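Local structure of alpha-L-rhamnosidase (Streptomyces avermitilis, 3W5M) at residues A[177-185]-A[193-201]. The protein hydrolyses terminal non-reducing alpha-L-rhamnose from flavonoids such as naringin and rutin and from gum arabic, and binds L-rhamnose through a calcium-dependent carbohydrate-binding module. Numbering follows the deposited sequence.
Sequences SADNVYAVS and RTDLEADNE. With CA (calcium ion), chain B.
Ala183 and Arg193 face each other as an antiparallel non-hydrogen-bonded pair, their CA atoms 4.1 Å apart, and one step on Thr194 N donates to Tyr182 O at 2.9 Å. Beyond this point the 193-201 segment leaves the sheet and, as can happen where an edge strand ends, a side chain supplies the acceptor in place of the backbone: Thr194 OG1 accepts from Tyr182 N at 3.2 Å. With chi1 at 48°, that hydroxyl sits between its own backbone N and carbonyl carbon, which also brings it over one face of the Tyr182 ring, near the CD2 rim, while CG2 lies by CE2 and OH. Exchanging Tyr182 for an alanine would probably leave Thr194 OG1 and CG2 without the ring they lie against, and the water that bridges the tyrosine hydroxyl to Arg193 O with a weak bond to that carbonyl in place of two. Another water joins Thr194 OG1 to Asn180 O. Arg193, bent at chi3, lays one face of its guanidinium over Ala183 CB and forms a salt bridge with Glu190. Val181 CG2 meets Leu196 CG at 3.7 Å, the two side chains crossing at about a right angle, and Val181 CG1 rests against the Asp195–Leu196 peptide. At the far end Asn180 ND2 makes a weak bond to Asp199 OD2 (3.2 Å, 132°); Asp199 OD1 is held by Gly202 N. Asn180 OD1, which also accepts from Ala229 N, binds calcium at 2.6 Å, with Asp179, Asn228 and Pro233 completing the protein ligands. Thus a beta-sandwich edge hairpin runs into the loop bordering the calcium-dependent L-rhamnose site of CBM67, where Asp179, Asn180 and Trp203 bind the sugar.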
# COMPACT_ATOMS: atom_id res chain seq x y z
N SER A 177 -8.53 2.59 -33.27
CA SER A 177 -7.21 2.08 -33.02
C SER A 177 -6.46 1.97 -34.35
O SER A 177 -7.11 1.82 -35.39
CB SER A 177 -7.34 0.68 -32.39
OG SER A 177 -6.08 0.23 -31.93
N ALA A 178 -5.13 2.03 -34.33
CA ALA A 178 -4.40 1.78 -35.58
C ALA A 178 -3.10 1.07 -35.31
O ALA A 178 -2.47 1.32 -34.29
CB ALA A 178 -4.12 3.07 -36.34
N ASP A 179 -2.73 0.20 -36.23
CA ASP A 179 -1.39 -0.32 -36.35
C ASP A 179 -0.73 0.49 -37.49
O ASP A 179 -0.96 0.18 -38.66
CB ASP A 179 -1.50 -1.80 -36.75
CG ASP A 179 -0.14 -2.50 -36.83
OD1 ASP A 179 0.87 -1.80 -36.95
OD2 ASP A 179 -0.09 -3.74 -36.82
N ASN A 180 0.09 1.53 -37.21
CA ASN A 180 0.59 1.88 -35.88
C ASN A 180 0.05 3.15 -35.26
O ASN A 180 -0.09 3.22 -34.03
CB ASN A 180 2.12 1.99 -35.92
CG ASN A 180 2.75 0.65 -36.17
OD1 ASN A 180 3.11 0.32 -37.30
ND2 ASN A 180 2.81 -0.18 -35.12
N VAL A 181 -0.24 4.16 -36.08
CA VAL A 181 -0.74 5.44 -35.54
C VAL A 181 -1.80 6.06 -36.44
O VAL A 181 -1.92 5.69 -37.62
CB VAL A 181 0.38 6.49 -35.34
CG1 VAL A 181 1.37 6.06 -34.26
CG2 VAL A 181 1.10 6.82 -36.65
N TYR A 182 -2.54 7.02 -35.90
CA TYR A 182 -3.63 7.67 -36.64
C TYR A 182 -3.76 9.14 -36.26
O TYR A 182 -3.28 9.57 -35.20
CB TYR A 182 -4.95 6.93 -36.42
CG TYR A 182 -5.40 6.94 -34.98
CD1 TYR A 182 -6.07 8.04 -34.45
CD2 TYR A 182 -5.13 5.87 -34.14
CE1 TYR A 182 -6.46 8.08 -33.12
CE2 TYR A 182 -5.53 5.89 -32.81
CZ TYR A 182 -6.20 7.00 -32.31
OH TYR A 182 -6.58 7.02 -30.99
N ALA A 183 -4.40 9.92 -37.13
CA ALA A 183 -4.89 11.26 -36.78
C ALA A 183 -6.27 11.39 -37.45
O ALA A 183 -6.39 11.25 -38.66
CB ALA A 183 -3.94 12.34 -37.29
N VAL A 184 -7.30 11.58 -36.64
CA VAL A 184 -8.66 11.61 -37.15
C VAL A 184 -9.30 12.99 -36.94
O VAL A 184 -9.05 13.65 -35.91
CB VAL A 184 -9.51 10.45 -36.57
CG1 VAL A 184 -9.42 10.42 -35.04
CG2 VAL A 184 -10.94 10.54 -37.05
N SER A 185 -10.08 13.41 -37.93
CA SER A 185 -10.81 14.68 -37.92
C SER A 185 -12.27 14.51 -38.30
O SER A 185 -12.64 13.57 -39.02
CB SER A 185 -10.12 15.69 -38.84
OG SER A 185 -10.16 15.27 -40.19
N ARG A 193 -5.45 11.88 -32.04
CA ARG A 193 -4.27 11.35 -32.73
C ARG A 193 -3.39 10.55 -31.79
O ARG A 193 -3.46 10.72 -30.57
CB ARG A 193 -3.44 12.46 -33.38
CG ARG A 193 -2.68 13.34 -32.40
CD ARG A 193 -1.42 13.95 -33.02
NE ARG A 193 -1.71 14.75 -34.21
CZ ARG A 193 -1.33 14.46 -35.46
NH1 ARG A 193 -0.60 13.38 -35.72
NH2 ARG A 193 -1.68 15.26 -36.45
N THR A 194 -2.59 9.67 -32.37
CA THR A 194 -1.47 9.01 -31.68
C THR A 194 -0.20 9.31 -32.46
O THR A 194 -0.27 9.66 -33.65
CB THR A 194 -1.69 7.50 -31.51
OG1 THR A 194 -2.10 6.91 -32.76
CG2 THR A 194 -2.77 7.24 -30.49
N ASP A 195 0.95 9.21 -31.81
CA ASP A 195 2.21 9.68 -32.44
C ASP A 195 3.24 8.57 -32.61
O ASP A 195 3.42 7.74 -31.71
CB ASP A 195 2.78 10.88 -31.67
CG ASP A 195 1.81 12.07 -31.63
OD1 ASP A 195 1.58 12.71 -32.68
OD2 ASP A 195 1.28 12.36 -30.53
N LEU A 196 3.91 8.55 -33.77
CA LEU A 196 4.85 7.47 -34.12
C LEU A 196 5.96 7.27 -33.09
O LEU A 196 6.25 6.13 -32.71
CB LEU A 196 5.45 7.66 -35.53
CG LEU A 196 4.83 6.91 -36.72
CD1 LEU A 196 5.64 7.12 -38.00
CD2 LEU A 196 4.68 5.42 -36.44
N GLU A 197 6.55 8.37 -32.63
CA GLU A 197 7.61 8.33 -31.61
C GLU A 197 7.14 7.74 -30.27
O GLU A 197 7.91 7.04 -29.60
CB GLU A 197 8.31 9.70 -31.43
CG GLU A 197 7.54 10.94 -31.89
CD GLU A 197 6.61 11.52 -30.83
OE1 GLU A 197 6.49 10.94 -29.72
OE2 GLU A 197 5.98 12.56 -31.10
N ALA A 198 5.89 7.99 -29.90
CA ALA A 198 5.35 7.52 -28.62
C ALA A 198 4.72 6.13 -28.70
O ALA A 198 4.38 5.54 -27.66
CB ALA A 198 4.37 8.54 -28.05
N ASP A 199 4.58 5.59 -29.90
CA ASP A 199 3.91 4.29 -30.08
C ASP A 199 4.70 3.11 -29.53
O ASP A 199 5.86 2.91 -29.87
CB ASP A 199 3.55 4.02 -31.56
CG ASP A 199 2.93 2.62 -31.77
OD1 ASP A 199 2.02 2.24 -31.01
OD2 ASP A 199 3.37 1.89 -32.69
N ASN A 200 4.05 2.34 -28.67
CA ASN A 200 4.52 1.00 -28.39
C ASN A 200 3.38 -0.03 -28.45
O ASN A 200 2.78 -0.36 -27.43
CB ASN A 200 5.28 0.93 -27.06
CG ASN A 200 6.33 -0.16 -27.08
OD1 ASN A 200 6.11 -1.26 -26.57
ND2 ASN A 200 7.46 0.12 -27.73
N GLU A 201 3.12 -0.52 -29.67
CA GLU A 201 2.00 -1.42 -29.96
C GLU A 201 0.66 -0.84 -29.47
O GLU A 201 -0.19 -1.53 -28.90
CB GLU A 201 2.26 -2.84 -29.42
CG GLU A 201 3.37 -3.55 -30.18
CD GLU A 201 3.68 -4.95 -29.67
OE1 GLU A 201 2.92 -5.50 -28.84
OE2 GLU A 201 4.71 -5.52 -30.12
CA CA B . 2.79 -2.10 -38.26
O HOH W 1 2.51 -4.38 -36.97
O HOH W 2 0.42 0.65 -32.85
O HOH W 3 -2.11 4.21 -32.30
O HOH W 4 4.34 -2.59 -36.24
O HOH W 5 -5.92 8.95 -29.25
O HOH W 6 4.70 -3.27 -39.17